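Long-range contact in peptide ABC transporter permease (Staphylococcus hominis, PDB 6EXS), which probably takes up peptides as a POT family transporter of the major facilitator superfamily and binds a thioalcohol-conjugated dipeptide, a precursor of human body malodour: residues A[38-49]-A[172-182]. Numbering follows the deposited sequence.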
loop_
_atom_site.group_PDB
_atom_site.type_symbol
_atom_site.label_atom_id
_atom_site.label_comp_id
_atom_site.label_asym_id
_atom_site.label_seq_id
_atom_site.Cartn_x
_atom_site.Cartn_y
_atom_site.Cartn_z
ATOM N N MET A 38 6.574 6.827 11.894
ATOM C CA MET A 38 7.223 6.698 13.196
ATOM C C MET A 38 7.797 5.316 13.430
ATOM O O MET A 38 8.827 5.205 14.088
ATOM C CB MET A 38 6.214 6.975 14.321
ATOM C CG MET A 38 5.709 8.398 14.379
ATOM S SD MET A 38 4.755 8.664 15.897
ATOM C CE MET A 38 6.026 9.132 16.983
ATOM N N LEU A 39 7.102 4.257 12.960
ATOM C CA LEU A 39 7.466 2.854 13.206
ATOM C C LEU A 39 8.920 2.507 12.887
ATOM O O LEU A 39 9.551 1.853 13.716
ATOM C CB LEU A 39 6.511 1.865 12.510
ATOM C CG LEU A 39 6.417 0.469 13.154
ATOM C CD1 LEU A 39 5.673 0.508 14.487
ATOM C CD2 LEU A 39 5.727 -0.516 12.218
ATOM N N ILE A 40 9.460 2.951 11.735
ATOM C CA ILE A 40 10.841 2.633 11.347
ATOM C C ILE A 40 11.852 3.169 12.375
ATOM O O ILE A 40 12.713 2.410 12.808
ATOM C CB ILE A 40 11.185 3.032 9.869
ATOM C CG1 ILE A 40 12.625 2.580 9.457
ATOM C CG2 ILE A 40 10.941 4.532 9.557
ATOM C CD1 ILE A 40 12.880 1.076 9.355
ATOM N N PHE A 41 11.704 4.432 12.816
ATOM C CA PHE A 41 12.592 5.052 13.801
ATOM C C PHE A 41 12.405 4.463 15.185
ATOM O O PHE A 41 13.398 4.155 15.840
ATOM C CB PHE A 41 12.451 6.574 13.794
ATOM C CG PHE A 41 12.597 7.116 12.397
ATOM C CD1 PHE A 41 13.810 7.028 11.725
ATOM C CD2 PHE A 41 11.497 7.634 11.719
ATOM C CE1 PHE A 41 13.926 7.470 10.411
ATOM C CE2 PHE A 41 11.622 8.097 10.415
ATOM C CZ PHE A 41 12.827 7.992 9.759
ATOM N N TYR A 42 11.143 4.235 15.597
ATOM C CA TYR A 42 10.810 3.613 16.876
ATOM C C TYR A 42 11.485 2.232 17.013
ATOM O O TYR A 42 11.982 1.914 18.083
ATOM C CB TYR A 42 9.289 3.477 17.008
ATOM C CG TYR A 42 8.832 2.742 18.247
ATOM C CD1 TYR A 42 9.180 3.195 19.520
ATOM C CD2 TYR A 42 8.006 1.625 18.155
ATOM C CE1 TYR A 42 8.723 2.550 20.667
ATOM C CE2 TYR A 42 7.538 0.974 19.297
ATOM C CZ TYR A 42 7.903 1.440 20.553
ATOM O OH TYR A 42 7.451 0.807 21.687
ATOM N N MET A 43 11.530 1.436 15.924
ATOM C CA MET A 43 12.164 0.116 15.920
ATOM C C MET A 43 13.703 0.133 16.048
ATOM O O MET A 43 14.228 -0.548 16.936
ATOM C CB MET A 43 11.738 -0.688 14.687
ATOM C CG MET A 43 10.299 -1.132 14.743
ATOM S SD MET A 43 9.895 -2.313 13.454
ATOM C CE MET A 43 9.743 -1.244 12.051
ATOM N N TYR A 44 14.431 0.864 15.160
ATOM C CA TYR A 44 15.894 0.811 15.196
ATOM C C TYR A 44 16.549 1.845 16.125
ATOM O O TYR A 44 17.737 1.678 16.441
ATOM C CB TYR A 44 16.528 0.833 13.790
ATOM C CG TYR A 44 16.762 2.195 13.174
ATOM C CD1 TYR A 44 15.754 2.845 12.476
ATOM C CD2 TYR A 44 18.025 2.785 13.196
ATOM C CE1 TYR A 44 15.969 4.085 11.882
ATOM C CE2 TYR A 44 18.259 4.015 12.580
ATOM C CZ TYR A 44 17.222 4.665 11.932
ATOM O OH TYR A 44 17.416 5.883 11.330
ATOM N N PHE A 45 15.800 2.864 16.613
ATOM C CA PHE A 45 16.391 3.812 17.568
ATOM C C PHE A 45 16.717 3.047 18.864
ATOM O O PHE A 45 15.985 2.116 19.224
ATOM C CB PHE A 45 15.483 5.028 17.857
ATOM C CG PHE A 45 15.471 6.181 16.863
ATOM C CD1 PHE A 45 16.034 6.041 15.594
ATOM C CD2 PHE A 45 14.866 7.395 17.185
ATOM C CE1 PHE A 45 16.005 7.102 14.675
ATOM C CE2 PHE A 45 14.848 8.458 16.271
ATOM C CZ PHE A 45 15.423 8.306 15.027
ATOM N N ALA A 46 17.844 3.403 19.524
ATOM C CA ALA A 46 18.300 2.777 20.762
ATOM C C ALA A 46 17.271 2.878 21.894
ATOM O O ALA A 46 16.412 3.761 21.862
ATOM C CB ALA A 46 19.619 3.399 21.197
ATOM N N ILE A 47 17.362 1.965 22.892
ATOM C CA ILE A 47 16.488 1.909 24.076
ATOM C C ILE A 47 16.553 3.238 24.850
ATOM O O ILE A 47 15.505 3.731 25.287
ATOM C CB ILE A 47 16.808 0.684 24.991
ATOM C CG1 ILE A 47 16.897 -0.655 24.197
ATOM C CG2 ILE A 47 15.837 0.582 26.178
ATOM C CD1 ILE A 47 15.589 -1.378 23.887
ATOM N N HIS A 48 17.780 3.834 24.985
ATOM C CA HIS A 48 17.976 5.114 25.677
ATOM C C HIS A 48 17.261 6.273 24.951
ATOM O O HIS A 48 16.976 7.296 25.573
ATOM C CB HIS A 48 19.464 5.419 25.981
ATOM C CG HIS A 48 20.351 5.646 24.792
ATOM N ND1 HIS A 48 20.403 6.875 24.152
ATOM C CD2 HIS A 48 21.268 4.825 24.229
ATOM C CE1 HIS A 48 21.311 6.745 23.197
ATOM N NE2 HIS A 48 21.861 5.529 23.206
ATOM N N GLN A 49 16.908 6.064 23.665
ATOM C CA GLN A 49 16.190 7.017 22.808
ATOM C C GLN A 49 14.691 6.681 22.684
ATOM O O GLN A 49 14.036 7.175 21.764
ATOM C CB GLN A 49 16.848 7.115 21.409
ATOM C CG GLN A 49 18.239 7.765 21.392
ATOM C CD GLN A 49 18.270 9.128 22.040
ATOM O OE1 GLN A 49 17.661 10.091 21.561
ATOM N NE2 GLN A 49 18.967 9.233 23.164
ATOM N N PHE A 172 6.695 14.330 17.886
ATOM C CA PHE A 172 6.774 13.190 18.799
ATOM C C PHE A 172 8.039 12.366 18.609
ATOM O O PHE A 172 8.567 11.851 19.589
ATOM C CB PHE A 172 5.519 12.333 18.714
ATOM C CG PHE A 172 4.284 13.015 19.240
ATOM C CD1 PHE A 172 3.514 13.829 18.415
ATOM C CD2 PHE A 172 3.873 12.821 20.551
ATOM C CE1 PHE A 172 2.366 14.453 18.897
ATOM C CE2 PHE A 172 2.714 13.434 21.030
ATOM C CZ PHE A 172 1.966 14.247 20.197
ATOM N N VAL A 173 8.548 12.280 17.359
ATOM C CA VAL A 173 9.820 11.618 17.031
ATOM C C VAL A 173 10.950 12.495 17.606
ATOM O O VAL A 173 11.851 11.963 18.259
ATOM C CB VAL A 173 10.007 11.364 15.509
ATOM C CG1 VAL A 173 11.248 10.511 15.242
ATOM C CG2 VAL A 173 8.770 10.712 14.898
ATOM N N ASP A 174 10.872 13.836 17.410
ATOM C CA ASP A 174 11.861 14.796 17.931
ATOM C C ASP A 174 12.033 14.724 19.459
ATOM O O ASP A 174 13.165 14.654 19.926
ATOM C CB ASP A 174 11.522 16.235 17.489
ATOM C CG ASP A 174 11.800 16.548 16.028
ATOM O OD1 ASP A 174 12.585 15.808 15.399
ATOM O OD2 ASP A 174 11.274 17.572 15.531
ATOM N N ILE A 175 10.924 14.716 20.230
ATOM C CA ILE A 175 10.956 14.632 21.699
ATOM C C ILE A 175 11.045 13.173 22.193
ATOM O O ILE A 175 11.086 12.945 23.405
ATOM C CB ILE A 175 9.797 15.425 22.392
ATOM C CG1 ILE A 175 8.401 14.830 22.067
ATOM C CG2 ILE A 175 9.881 16.920 22.076
ATOM C CD1 ILE A 175 7.264 15.257 22.987
ATOM N N ARG A 176 11.077 12.195 21.260
ATOM C CA ARG A 176 11.186 10.744 21.522
ATOM C C ARG A 176 9.973 10.182 22.325
ATOM O O ARG A 176 10.102 9.220 23.085
ATOM C CB ARG A 176 12.552 10.370 22.179
ATOM C CG ARG A 176 13.803 10.881 21.448
ATOM C CD ARG A 176 14.081 10.125 20.161
ATOM N NE ARG A 176 15.372 10.493 19.575
ATOM C CZ ARG A 176 15.529 11.172 18.441
ATOM N NH1 ARG A 176 16.742 11.441 17.987
ATOM N NH2 ARG A 176 14.474 11.564 17.739
ATOM N N ASN A 177 8.791 10.780 22.121
ATOM C CA ASN A 177 7.549 10.350 22.754
ATOM C C ASN A 177 6.790 9.517 21.730
ATOM O O ASN A 177 5.853 9.997 21.097
ATOM C CB ASN A 177 6.739 11.568 23.240
ATOM C CG ASN A 177 5.503 11.263 24.061
ATOM O OD1 ASN A 177 4.668 12.139 24.285
ATOM N ND2 ASN A 177 5.334 10.033 24.528
ATOM N N PHE A 178 7.240 8.280 21.525
ATOM C CA PHE A 178 6.631 7.372 20.553
ATOM C C PHE A 178 5.249 6.940 21.001
ATOM O O PHE A 178 4.298 7.103 20.228
ATOM C CB PHE A 178 7.559 6.188 20.231
ATOM C CG PHE A 178 8.847 6.601 19.543
ATOM C CD1 PHE A 178 8.850 6.996 18.204
ATOM C CD2 PHE A 178 10.054 6.616 20.239
ATOM C CE1 PHE A 178 10.040 7.385 17.574
ATOM C CE2 PHE A 178 11.244 7.011 19.607
ATOM C CZ PHE A 178 11.227 7.394 18.283
ATOM N N HIS A 179 5.110 6.500 22.278
ATOM C CA HIS A 179 3.816 6.102 22.852
ATOM C C HIS A 179 2.741 7.207 22.748
ATOM O O HIS A 179 1.575 6.894 22.495
ATOM C CB HIS A 179 3.960 5.607 24.290
ATOM C CG HIS A 179 4.765 4.356 24.415
ATOM N ND1 HIS A 179 4.665 3.334 23.487
ATOM C CD2 HIS A 179 5.645 3.991 25.372
ATOM C CE1 HIS A 179 5.496 2.395 23.900
ATOM N NE2 HIS A 179 6.100 2.741 25.035
ATOM N N GLY A 180 3.162 8.468 22.902
ATOM C CA GLY A 180 2.306 9.641 22.778
ATOM C C GLY A 180 1.870 9.881 21.346
ATOM O O GLY A 180 0.728 10.285 21.107
ATOM N N GLY A 181 2.783 9.631 20.401
ATOM C CA GLY A 181 2.523 9.775 18.973
ATOM C C GLY A 181 1.581 8.703 18.448
ATOM O O GLY A 181 0.666 9.001 17.677
ATOM N N PHE A 182 1.796 7.441 18.892
ATOM C CA PHE A 182 0.974 6.283 18.537
ATOM C C PHE A 182 -0.407 6.391 19.174
ATOM O O PHE A 182 -1.359 5.837 18.637
ATOM C CB PHE A 182 1.658 4.959 18.947
ATOM C CG PHE A 182 2.937 4.592 18.222
ATOM C CD1 PHE A 182 2.996 4.593 16.830
ATOM C CD2 PHE A 182 4.071 4.210 18.930
ATOM C CE1 PHE A 182 4.176 4.250 16.159
ATOM C CE2 PHE A 182 5.254 3.876 18.258
ATOM C CZ PHE A 182 5.291 3.878 16.875
#
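Tyr42 meets two phenylalanines of one helix, Phe178 and Phe182, on the same side of its ring, each in a different way. Phe182 points its edge at the Tyr42 face, an edge-to-face pair with planes 71° apart and Phe182 CE2 lying 3.6 Å from Tyr42 CD2. Phe178 is turned obliquely to that ring, and its CG comes within 3.4 Å of Tyr42 CD1; its own face is covered by the tyrosine's backbone, with Tyr42 CA 4.0 Å from the ring centroid in a CH-pi contact. With CG anti to the backbone N (chi1 175°), the Tyr42 ring lies against both phenylalanines and brings OH near His179 CE1, while His179 ND1 is hydrogen-bonded to Leu105 O on helix 74-106. One turn earlier, Met38 is a knob in a hole made by Val173 of helix 147-174 and Phe178, Gly181 and Phe182 of helix 178-204. Its chain bends at chi3, which turns CE to within 3.7 Å of Phe172 CB. SD stands above the Phe182 face at a distance, a Met-aromatic contact. Gly181 has no side chain, which leaves room for the Met38 methyl CE; SD lies against its CA. In this major facilitator transporter the contact joins the end of helix 16-44 to the tight turn linking helices 147-174 and 178-204, about 10 Å from the bound peptide conjugate at the side chain of Phe41. The turn is a Schellman motif at Arg176, with Asn177 as N-cap of the next helix. Phe45 CE2 stands over the centre of one face of the Arg176 guanidinium, 3.5 Å from Arg176 CZ. Two bonds in its plane fix its rotation: NE donates to a lone pair of Gln49 OE1 (3.1 Å, 160°), and NH2 to Val173 O (2.7 Å), which Arg176 N approaches from the opposite face.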